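Local coordinates for protein salmonella typhimurium DB7155 bacteriophage DET7 tailspike (Bacteriophage, PDB 2V5I) that binds and probably hydrolyses the O-antigen of Salmonella, serving as the trimeric beta-helical receptor-binding tailspike of the phage, at residues G127-V132 with G173-Y178; G209-G214 with G267-N272; N331-G336 with L379-D384; V21-Y26 with Q30-D35. One frame throughout, in Å; residues are numbered along the deposited sequence. Where two conformers were deposited one is given.

Contact 1 (G127-V132 with G173-Y178); sequences GYQPGV and GLMAAY
The amide nitrogen of Gln129 meets two very different neighbours. NE2 gives a hydrogen bond to the backbone O of Ile154, and it also lies 3.8 Å from the SD of Met175, a looser approach that counts as packing. The amide nitrogen thus comes up against the thioether sulfur, each side chain slanting across the other. Beyond the sulfur, the CE methyl of Met175 turns to the backbone of the loop, where it stands 4.0 Å from the O of Gly127. Bending makes this double contact possible: the chain of Met175 bends at chi2 (-78°), while Gln129 runs out extended beyond CG.

Met175 sits at a corner of the parallel beta-helix, between the short strand 172-173 and strand 176-181, with positive phi and psi in the left-handed helical region. The loop 127-132 belongs to the insertion between strands 85-92 and 156-161, which stands out from the main solenoid and probably corresponds to the dorsal fin of the related P22 tailspike. It is held partly by polar bonds: Gln129 O bonds to Ser226 OG, and Tyr128 OH to Asp134. Met175 in turn is tied by a backbone bond to Ala156 and rests on Ser93, both close to the roots of the insertion.

All three touching residues are buried, yet no hydrogen bond crosses between the segments. Ile154 O takes one N-H of the amide, the approach to sulfur is too long to count as a bond, and the insertion meets the corner here probably mainly by van der Waals contact.

Contact 2 (G209-G214 with G267-N272); sequences GDWGLG and GGTARN
Trp211 leans its six-membered ring on an ST turn built by Thr269, in which OG1 accepts from the N of Arg271 at 3.2 Å. Both partners lie in the connections of a parallel beta-helix: 209-214 links strand 202-205 to strand 216-218, while 267-272 includes the second strand of the small antiparallel hairpin 264-265 and 268-269 and the residues after it.

The dense part of the contact is confined to the outer rim of the benzo ring. CZ3 of Trp211 approaches the backbone O of Arg271 to 3.3 Å, and CH2 lies 3.8 Å from the CG2 methyl of Thr269. Each partner comes in obliquely, and the side chains of Trp211 and Thr269 cross at about a right angle. Thr269 can serve both purposes because its OG1 is anti to the backbone N (chi1 -169°), which turns the methyl to the indole and the hydroxyl to the arginine.

Away from the CZ3, CH2 and CZ2 side of the ring the contact thins out. Trp211 is still partly exposed, and the flanking Gly209, Asp210 and Gly267 are exposed. Arg234 makes a cation-pi contact with the indole and bonds to the O of Gly209.

Behind the turn the polar network is rich. Arg271 reaches Asp295 in a salt bridge through NE, and Thr269 OG1 is also hydrogen-bonded to Asp307, so several groups fix the rotation of the threonine. The same hydroxyl receives NH1 of Arg271 at 3.1 Å, its oxygen only 8° out of the guanidinium plane.

Contact 3 (N331-G336 with L379-D384); sequences NSLGVG and LNFDSD
In this parallel beta-helix, Leu333, in the loop before strand 335-342, meets Leu379 and Phe381, in the loop before strand 386-388. The two strands are two steps apart along the same face, with strand 357-364 lying between them.

Leu333 carries its half of the contact with a single methyl and its carbonyl. Its CD1 touches CD1 of Leu379 at 3.8 Å where the two side chains cross obliquely, and it also lies 4.2 Å from CZ of Phe381. CG is anti to the backbone N (chi1 -173°), and this extends the branch across to the other loop even though the backbones stay well apart, the nearest CA pair being Leu333 and Leu379 at 8.7 Å. The O of Leu333 adds a second touch, 3.9 Å from CE2 of Phe381, approaching the ring obliquely. The side chains of Leu333 and Phe381 cross at roughly a right angle.

Phe381 leads into a tight bend. Asp382 is the centre of an inverse gamma turn, closed by a weak bond from Ser383 N to Phe381 O, and the N of Phe381 is held by the side chain of Asn377. Trp109, from the insertion earlier in the chain, packs on Leu333, while Asn331 bonds to Tyr378 OH beside the apolar meeting.

Of the three residues that touch, Leu333 is buried while Leu379 and Phe381 are exposed. No hydrogen bond crosses between the segments, and the join rests on methyl and ring packing plus one carbonyl-to-ring touch, a modest patch at the surface.

Contact 4 (V21-Y26 with Q30-D35); sequences VKLSDY and QDAVTD
Tyr26 lies flat against the backbone of Ala32, whose CA is 3.7 Å from the ring centroid and only 12° off the ring normal, a well-centred CH-pi contact. The CB of Ala32 reaches CD1 of the same ring at 3.6 Å. At the far end the phenol OH donates to OD2 of Asp35 at 2.7 Å, using the anti lone pair of that oxygen; the acid has two deposited conformers, and this bond describes one of them. Ring and carboxylate planes stand 74° apart.

Flanking the tyrosine, Val21 sets CG2 3.6 Å from the O of Ala32, and Leu23 places CD1 4.1 Å from Ala32 CB. These are the inward residues of strand 20-22 and the 3-10 turn that follows it. Helix 29-35 then runs on to strand 39-42, the parallel neighbour of strand 20-22, and packs Val33 on Val54 of strand 52-55; it probably caps the N-terminal end of the parallel beta-helix, as helices commonly do in this fold.

Further out, the 3-10 turn is held by Tyr26 N bonding to Leu23 O, and by a salt bridge from Lys22 NZ to Asp25 OD2 at 2.8 Å. The same lysine bonds to the O of Asn14 in the second subunit of the trimer, whose Lys15 packs on Tyr26 and Val21.

Along the chain the order is contact 4, contact 1, contact 2, contact 3, each closing before the next opens. They are spread along the parallel beta-helix: contact 4 lies at its N-terminal end, and contact 3 about 52 Å away centre to centre. Contacts 1 and 2 stand about 24 Å apart between centres, and so do contacts 1 and 3, which reach the same run of parallel strands through 176-181 and 335-342. No two of the four touch; the closest atoms, of contacts 1 and 3, are about 7 Å apart. They are separate local joins: insertion to corner (1), connection to connection (2 and 3), helix 29-35 to strand (4), and only contact 4 meets another subunit.

Contact 1 (G127-V132 with G173-Y178)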
# COMPACT_ATOMS: atom_id res chain seq x y z
N GLY A 127 23.94 -19.68 8.27
CA GLY A 127 25.12 -18.82 8.36
C GLY A 127 25.74 -18.56 7.01
O GLY A 127 25.21 -18.96 5.98
N TYR A 128 26.83 -17.80 7.01
CA TYR A 128 27.52 -17.56 5.74
C TYR A 128 29.04 -17.49 5.90
O TYR A 128 29.58 -17.20 6.98
CB TYR A 128 26.99 -16.26 5.07
CG TYR A 128 27.27 -14.98 5.83
CD1 TYR A 128 26.43 -14.57 6.92
CD2 TYR A 128 28.38 -14.20 5.57
CE1 TYR A 128 26.67 -13.40 7.59
CE2 TYR A 128 28.64 -13.05 6.29
CZ TYR A 128 27.79 -12.64 7.32
OH TYR A 128 28.02 -11.47 8.03
N GLN A 129 29.71 -17.77 4.79
CA GLN A 129 31.17 -17.68 4.71
C GLN A 129 31.63 -16.23 4.77
O GLN A 129 31.19 -15.41 3.96
CB GLN A 129 31.68 -18.30 3.43
CG GLN A 129 31.39 -19.80 3.28
CD GLN A 129 31.48 -20.24 1.84
OE1 GLN A 129 32.56 -20.36 1.29
NE2 GLN A 129 30.31 -20.52 1.23
N PRO A 130 32.45 -15.87 5.75
CA PRO A 130 32.83 -14.47 5.92
C PRO A 130 33.84 -14.01 4.88
O PRO A 130 34.54 -14.81 4.28
CB PRO A 130 33.41 -14.44 7.34
CG PRO A 130 33.97 -15.77 7.53
CD PRO A 130 33.07 -16.73 6.78
N GLY A 131 33.86 -12.70 4.61
CA GLY A 131 34.80 -12.14 3.64
C GLY A 131 35.06 -10.66 3.90
O GLY A 131 34.82 -10.16 4.99
N VAL A 132 35.54 -9.99 2.86
CA VAL A 132 36.08 -8.63 3.02
C VAL A 132 35.06 -7.66 3.62
O VAL A 132 35.40 -6.84 4.46
CB VAL A 132 36.69 -8.11 1.72
CG1 VAL A 132 37.91 -8.98 1.33
CG2 VAL A 132 35.71 -8.08 0.60
N GLY A 173 18.21 -24.94 -2.93
CA GLY A 173 19.63 -25.25 -2.75
C GLY A 173 20.19 -25.05 -1.38
O GLY A 173 19.50 -24.55 -0.45
N LEU A 174 21.43 -25.55 -1.24
CA LEU A 174 22.26 -25.39 -0.05
C LEU A 174 23.63 -24.93 -0.47
O LEU A 174 24.34 -25.62 -1.22
CB LEU A 174 22.41 -26.76 0.66
CG LEU A 174 21.14 -27.32 1.33
CD1 LEU A 174 21.39 -28.73 1.87
CD2 LEU A 174 20.70 -26.48 2.45
N MET A 175 24.04 -23.75 -0.00
CA MET A 175 25.23 -23.05 -0.47
C MET A 175 25.21 -22.91 -1.98
O MET A 175 26.20 -23.20 -2.65
CB MET A 175 26.53 -23.75 0.04
CG MET A 175 26.54 -23.76 1.57
SD MET A 175 27.01 -22.13 2.21
CE MET A 175 26.30 -22.11 3.82
N ALA A 176 24.07 -22.38 -2.49
CA ALA A 176 23.75 -22.38 -3.91
C ALA A 176 23.81 -21.00 -4.53
O ALA A 176 23.70 -20.00 -3.83
CB ALA A 176 22.33 -22.94 -4.12
N ALA A 177 24.08 -20.97 -5.83
CA ALA A 177 23.92 -19.76 -6.65
C ALA A 177 23.31 -20.07 -8.01
O ALA A 177 23.58 -21.09 -8.57
CB ALA A 177 25.22 -19.07 -6.84
N TYR A 178 22.47 -19.14 -8.52
CA TYR A 178 21.95 -19.21 -9.84
C TYR A 178 22.43 -17.97 -10.57
O TYR A 178 22.23 -16.85 -10.11
CB TYR A 178 20.41 -19.25 -9.77
CG TYR A 178 19.92 -20.57 -9.21
CD1 TYR A 178 19.77 -20.77 -7.81
CD2 TYR A 178 19.63 -21.64 -10.06
CE1 TYR A 178 19.37 -22.02 -7.32
CE2 TYR A 178 19.23 -22.88 -9.56
CZ TYR A 178 19.08 -23.04 -8.20
OH TYR A 178 18.66 -24.30 -7.78

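Contact 2 (G209-G214 with G267-N272)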
# COMPACT_ATOMS: atom_id res chain seq x y z
N GLY A 209 28.02 -7.46 -24.34
CA GLY A 209 26.88 -7.63 -25.22
C GLY A 209 25.86 -6.53 -24.98
O GLY A 209 26.20 -5.44 -24.53
N ASP A 210 24.62 -6.79 -25.36
CA ASP A 210 23.52 -5.87 -25.16
C ASP A 210 23.27 -5.75 -23.64
O ASP A 210 23.52 -6.68 -22.90
CB ASP A 210 22.26 -6.38 -25.84
CG ASP A 210 22.32 -6.24 -27.39
OD1 ASP A 210 23.25 -5.60 -27.89
OD2 ASP A 210 21.41 -6.77 -28.07
N TRP A 211 22.80 -4.59 -23.21
CA TRP A 211 22.38 -4.45 -21.79
C TRP A 211 21.34 -5.50 -21.54
O TRP A 211 20.47 -5.80 -22.38
CB TRP A 211 21.80 -3.06 -21.54
CG TRP A 211 22.87 -1.98 -21.43
CD1 TRP A 211 23.71 -1.57 -22.43
CD2 TRP A 211 23.25 -1.25 -20.27
NE1 TRP A 211 24.55 -0.57 -21.96
CE2 TRP A 211 24.27 -0.37 -20.63
CE3 TRP A 211 22.81 -1.23 -18.94
CZ2 TRP A 211 24.89 0.48 -19.70
CZ3 TRP A 211 23.38 -0.36 -18.06
CH2 TRP A 211 24.43 0.46 -18.41
N GLY A 212 21.32 -6.03 -20.32
CA GLY A 212 20.26 -6.98 -19.93
C GLY A 212 18.88 -6.34 -19.95
O GLY A 212 18.72 -5.21 -19.58
N LEU A 213 17.87 -7.11 -20.34
CA LEU A 213 16.51 -6.64 -20.53
C LEU A 213 15.57 -7.82 -20.28
O LEU A 213 15.86 -8.93 -20.68
CB LEU A 213 16.27 -6.19 -21.98
CG LEU A 213 14.88 -5.72 -22.42
CD1 LEU A 213 14.41 -4.54 -21.63
CD2 LEU A 213 14.89 -5.41 -23.92
N GLY A 214 14.50 -7.56 -19.51
CA GLY A 214 13.46 -8.54 -19.33
C GLY A 214 13.79 -9.62 -18.28
O GLY A 214 13.08 -10.63 -18.19
N GLY A 267 36.58 -3.27 -15.77
CA GLY A 267 36.86 -2.07 -16.56
C GLY A 267 35.73 -1.39 -17.29
O GLY A 267 35.95 -0.42 -18.01
N GLY A 268 34.49 -1.89 -17.14
CA GLY A 268 33.29 -1.30 -17.80
C GLY A 268 32.14 -1.30 -16.79
O GLY A 268 32.21 -1.92 -15.74
N THR A 269 31.13 -0.52 -17.09
CA THR A 269 30.09 -0.28 -16.11
C THR A 269 29.32 -1.55 -15.75
O THR A 269 29.08 -2.39 -16.60
CB THR A 269 29.08 0.78 -16.64
OG1 THR A 269 28.23 1.19 -15.58
CG2 THR A 269 28.20 0.28 -17.78
N ALA A 270 28.91 -1.62 -14.48
CA ALA A 270 28.04 -2.69 -13.95
C ALA A 270 26.69 -2.12 -13.48
O ALA A 270 25.88 -2.83 -12.88
CB ALA A 270 28.72 -3.37 -12.78
N ARG A 271 26.43 -0.86 -13.83
CA ARG A 271 25.30 -0.12 -13.35
C ARG A 271 23.97 -0.59 -14.02
O ARG A 271 24.00 -1.34 -14.99
CB ARG A 271 25.48 1.38 -13.52
CG ARG A 271 26.69 1.96 -12.76
CD ARG A 271 26.88 3.38 -13.16
NE ARG A 271 27.94 4.05 -12.42
CZ ARG A 271 29.23 3.95 -12.71
NH1 ARG A 271 29.65 3.23 -13.76
NH2 ARG A 271 30.13 4.62 -11.96
N ASN A 272 22.84 -0.09 -13.51
CA ASN A 272 21.53 -0.58 -13.94
C ASN A 272 20.57 0.62 -14.01
O ASN A 272 20.67 1.54 -13.22
CB ASN A 272 20.99 -1.58 -12.94
CG ASN A 272 21.92 -2.73 -12.75
OD1 ASN A 272 21.88 -3.69 -13.50
ND2 ASN A 272 22.82 -2.59 -11.76

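Contact 3 (N331-G336 with L379-D384)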
# COMPACT_ATOMS: atom_id res chain seq x y z
N ASN A 331 14.74 -4.94 10.39
CA ASN A 331 15.90 -5.46 11.12
C ASN A 331 17.22 -5.48 10.33
O ASN A 331 18.08 -6.29 10.61
CB ASN A 331 15.61 -6.82 11.74
CG ASN A 331 16.56 -7.16 12.85
OD1 ASN A 331 16.93 -6.28 13.67
ND2 ASN A 331 16.92 -8.46 12.97
N SER A 332 17.43 -4.54 9.43
CA SER A 332 18.72 -4.41 8.73
C SER A 332 19.79 -3.93 9.70
O SER A 332 19.53 -3.19 10.62
CB SER A 332 18.63 -3.47 7.52
OG SER A 332 18.16 -2.20 7.93
N LEU A 333 21.00 -4.43 9.54
CA LEU A 333 22.13 -3.95 10.34
C LEU A 333 22.81 -2.73 9.73
O LEU A 333 23.41 -1.93 10.47
CB LEU A 333 23.08 -5.11 10.62
CG LEU A 333 24.23 -4.83 11.58
CD1 LEU A 333 23.78 -4.45 12.97
CD2 LEU A 333 25.15 -6.05 11.67
N GLY A 334 22.76 -2.58 8.40
CA GLY A 334 23.30 -1.48 7.64
C GLY A 334 22.32 -0.34 7.48
O GLY A 334 22.15 0.46 8.41
N VAL A 335 21.74 -0.20 6.29
CA VAL A 335 20.73 0.82 6.00
C VAL A 335 19.48 0.10 5.42
O VAL A 335 19.65 -0.71 4.49
CB VAL A 335 21.24 1.77 4.93
CG1 VAL A 335 20.21 2.82 4.59
CG2 VAL A 335 22.46 2.47 5.42
N GLY A 336 18.28 0.43 5.84
CA GLY A 336 17.14 -0.27 5.28
C GLY A 336 16.99 -0.13 3.78
O GLY A 336 16.88 -1.13 3.05
N LEU A 379 20.25 0.23 17.47
CA LEU A 379 21.57 -0.03 18.09
C LEU A 379 22.37 1.26 18.32
O LEU A 379 23.51 1.22 18.79
CB LEU A 379 22.40 -1.02 17.28
CG LEU A 379 21.89 -2.45 17.25
CD1 LEU A 379 22.89 -3.37 16.54
CD2 LEU A 379 21.64 -2.99 18.62
N ASN A 380 21.80 2.42 18.01
CA ASN A 380 22.44 3.69 18.39
C ASN A 380 23.79 3.93 17.75
O ASN A 380 24.76 4.42 18.42
CB ASN A 380 22.51 3.82 19.91
CG ASN A 380 22.69 5.26 20.38
OD1 ASN A 380 22.40 6.22 19.65
ND2 ASN A 380 23.19 5.42 21.61
N PHE A 381 23.89 3.63 16.47
CA PHE A 381 25.03 4.05 15.66
C PHE A 381 25.11 5.58 15.59
O PHE A 381 24.12 6.27 15.82
CB PHE A 381 24.91 3.54 14.23
CG PHE A 381 25.10 2.06 14.08
CD1 PHE A 381 26.36 1.53 13.86
CD2 PHE A 381 24.02 1.21 14.01
CE1 PHE A 381 26.52 0.16 13.66
CE2 PHE A 381 24.16 -0.15 13.82
CZ PHE A 381 25.41 -0.68 13.65
N ASP A 382 26.28 6.13 15.29
CA ASP A 382 26.38 7.55 15.06
C ASP A 382 25.85 7.89 13.65
O ASP A 382 26.61 8.17 12.71
CB ASP A 382 27.83 8.01 15.25
CG ASP A 382 27.95 9.51 15.32
OD1 ASP A 382 26.94 10.19 15.63
OD2 ASP A 382 29.06 10.01 15.07
N SER A 383 24.52 7.85 13.51
CA SER A 383 23.86 8.01 12.22
C SER A 383 22.48 8.63 12.44
O SER A 383 21.89 8.48 13.50
CB SER A 383 23.67 6.66 11.52
OG SER A 383 23.02 6.81 10.27
N ASP A 384 22.00 9.35 11.45
CA ASP A 384 20.64 9.79 11.46
C ASP A 384 19.75 8.65 10.97
O ASP A 384 20.21 7.80 10.23
CB ASP A 384 20.49 10.99 10.56
CG ASP A 384 21.49 12.11 10.92
OD1 ASP A 384 21.67 12.38 12.12
OD2 ASP A 384 22.13 12.66 10.01

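Contact 4 (V21-Y26 with Q30-D35)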
# COMPACT_ATOMS: atom_id res chain seq x y z
N VAL A 21 13.62 -38.12 -21.77
CA VAL A 21 14.69 -38.99 -21.34
C VAL A 21 14.97 -38.76 -19.85
O VAL A 21 14.68 -37.70 -19.30
CB VAL A 21 15.98 -38.81 -22.18
CG1 VAL A 21 15.71 -38.97 -23.65
CG2 VAL A 21 16.66 -37.51 -21.88
N LYS A 22 15.60 -39.74 -19.20
CA LYS A 22 15.89 -39.63 -17.78
C LYS A 22 17.37 -39.87 -17.49
O LYS A 22 18.01 -40.73 -18.09
CB LYS A 22 14.97 -40.58 -16.98
CG LYS A 22 15.27 -42.04 -17.15
CD LYS A 22 14.21 -42.95 -16.53
CE LYS A 22 13.09 -43.27 -17.48
NZ LYS A 22 13.54 -43.91 -18.81
N LEU A 23 17.92 -39.10 -16.57
CA LEU A 23 19.37 -39.06 -16.34
C LEU A 23 19.92 -40.46 -15.95
O LEU A 23 21.01 -40.80 -16.36
CB LEU A 23 19.72 -38.03 -15.27
CG LEU A 23 21.20 -37.89 -14.90
CD1 LEU A 23 22.07 -37.57 -16.11
CD2 LEU A 23 21.40 -36.87 -13.77
N SER A 24 19.13 -41.23 -15.25
CA SER A 24 19.57 -42.56 -14.78
C SER A 24 19.86 -43.56 -15.89
O SER A 24 20.51 -44.59 -15.64
CB SER A 24 18.53 -43.15 -13.82
OG SER A 24 17.31 -43.45 -14.49
N ASP A 25 19.40 -43.29 -17.11
CA ASP A 25 19.70 -44.12 -18.27
C ASP A 25 21.01 -43.76 -18.95
O ASP A 25 21.37 -44.39 -19.94
CB ASP A 25 18.59 -44.04 -19.31
CG ASP A 25 17.33 -44.77 -18.92
OD1 ASP A 25 17.40 -45.73 -18.11
OD2 ASP A 25 16.25 -44.41 -19.43
N TYR A 26 21.73 -42.75 -18.43
CA TYR A 26 23.00 -42.28 -19.00
C TYR A 26 24.07 -42.18 -17.92
O TYR A 26 23.79 -42.37 -16.74
CB TYR A 26 22.82 -40.91 -19.68
CG TYR A 26 21.68 -40.92 -20.63
CD1 TYR A 26 20.39 -40.76 -20.18
CD2 TYR A 26 21.88 -41.16 -22.00
CE1 TYR A 26 19.32 -40.83 -21.03
CE2 TYR A 26 20.82 -41.23 -22.87
CZ TYR A 26 19.54 -41.06 -22.37
OH TYR A 26 18.50 -41.13 -23.25
N GLN A 30 25.71 -34.49 -20.03
CA GLN A 30 25.78 -34.22 -21.48
C GLN A 30 25.18 -35.34 -22.34
O GLN A 30 24.44 -35.07 -23.30
CB GLN A 30 27.21 -33.96 -21.91
CG GLN A 30 27.37 -33.66 -23.36
CD GLN A 30 26.70 -32.35 -23.76
OE1 GLN A 30 27.26 -31.27 -23.50
NE2 GLN A 30 25.55 -32.45 -24.45
N ASP A 31 25.49 -36.61 -21.99
CA ASP A 31 24.94 -37.72 -22.74
C ASP A 31 23.41 -37.69 -22.73
O ASP A 31 22.74 -37.94 -23.74
CB ASP A 31 25.46 -39.05 -22.21
CG ASP A 31 26.94 -39.32 -22.59
OD1 ASP A 31 27.43 -38.64 -23.50
OD2 ASP A 31 27.59 -40.19 -21.94
N ALA A 32 22.82 -37.41 -21.56
CA ALA A 32 21.34 -37.34 -21.49
C ALA A 32 20.79 -36.20 -22.34
O ALA A 32 19.84 -36.38 -23.10
CB ALA A 32 20.90 -37.19 -20.03
N VAL A 33 21.41 -35.04 -22.20
CA VAL A 33 20.98 -33.83 -22.94
C VAL A 33 21.09 -34.03 -24.45
O VAL A 33 20.22 -33.61 -25.20
CB VAL A 33 21.73 -32.57 -22.48
CG1 VAL A 33 21.47 -31.36 -23.40
CG2 VAL A 33 21.26 -32.23 -21.08
N THR A 34 22.13 -34.68 -24.89
CA THR A 34 22.34 -34.98 -26.33
C THR A 34 21.16 -35.78 -26.89
O THR A 34 20.66 -35.49 -28.00
CB THR A 34 23.68 -35.69 -26.55
OG1 THR A 34 24.74 -34.78 -26.24
CG2 THR A 34 23.85 -36.13 -28.00
N ASP A 35 20.70 -36.73 -26.10
CA ASP A 35 19.57 -37.60 -26.52
C ASP A 35 18.16 -37.00 -26.33
O ASP A 35 17.18 -37.48 -26.92
CB ASP A 35 19.70 -38.94 -25.77
CG ASP A 35 19.19 -40.15 -26.57
OD1 ASP A 35 19.16 -40.09 -27.83
OD2 ASP A 35 18.86 -41.18 -25.91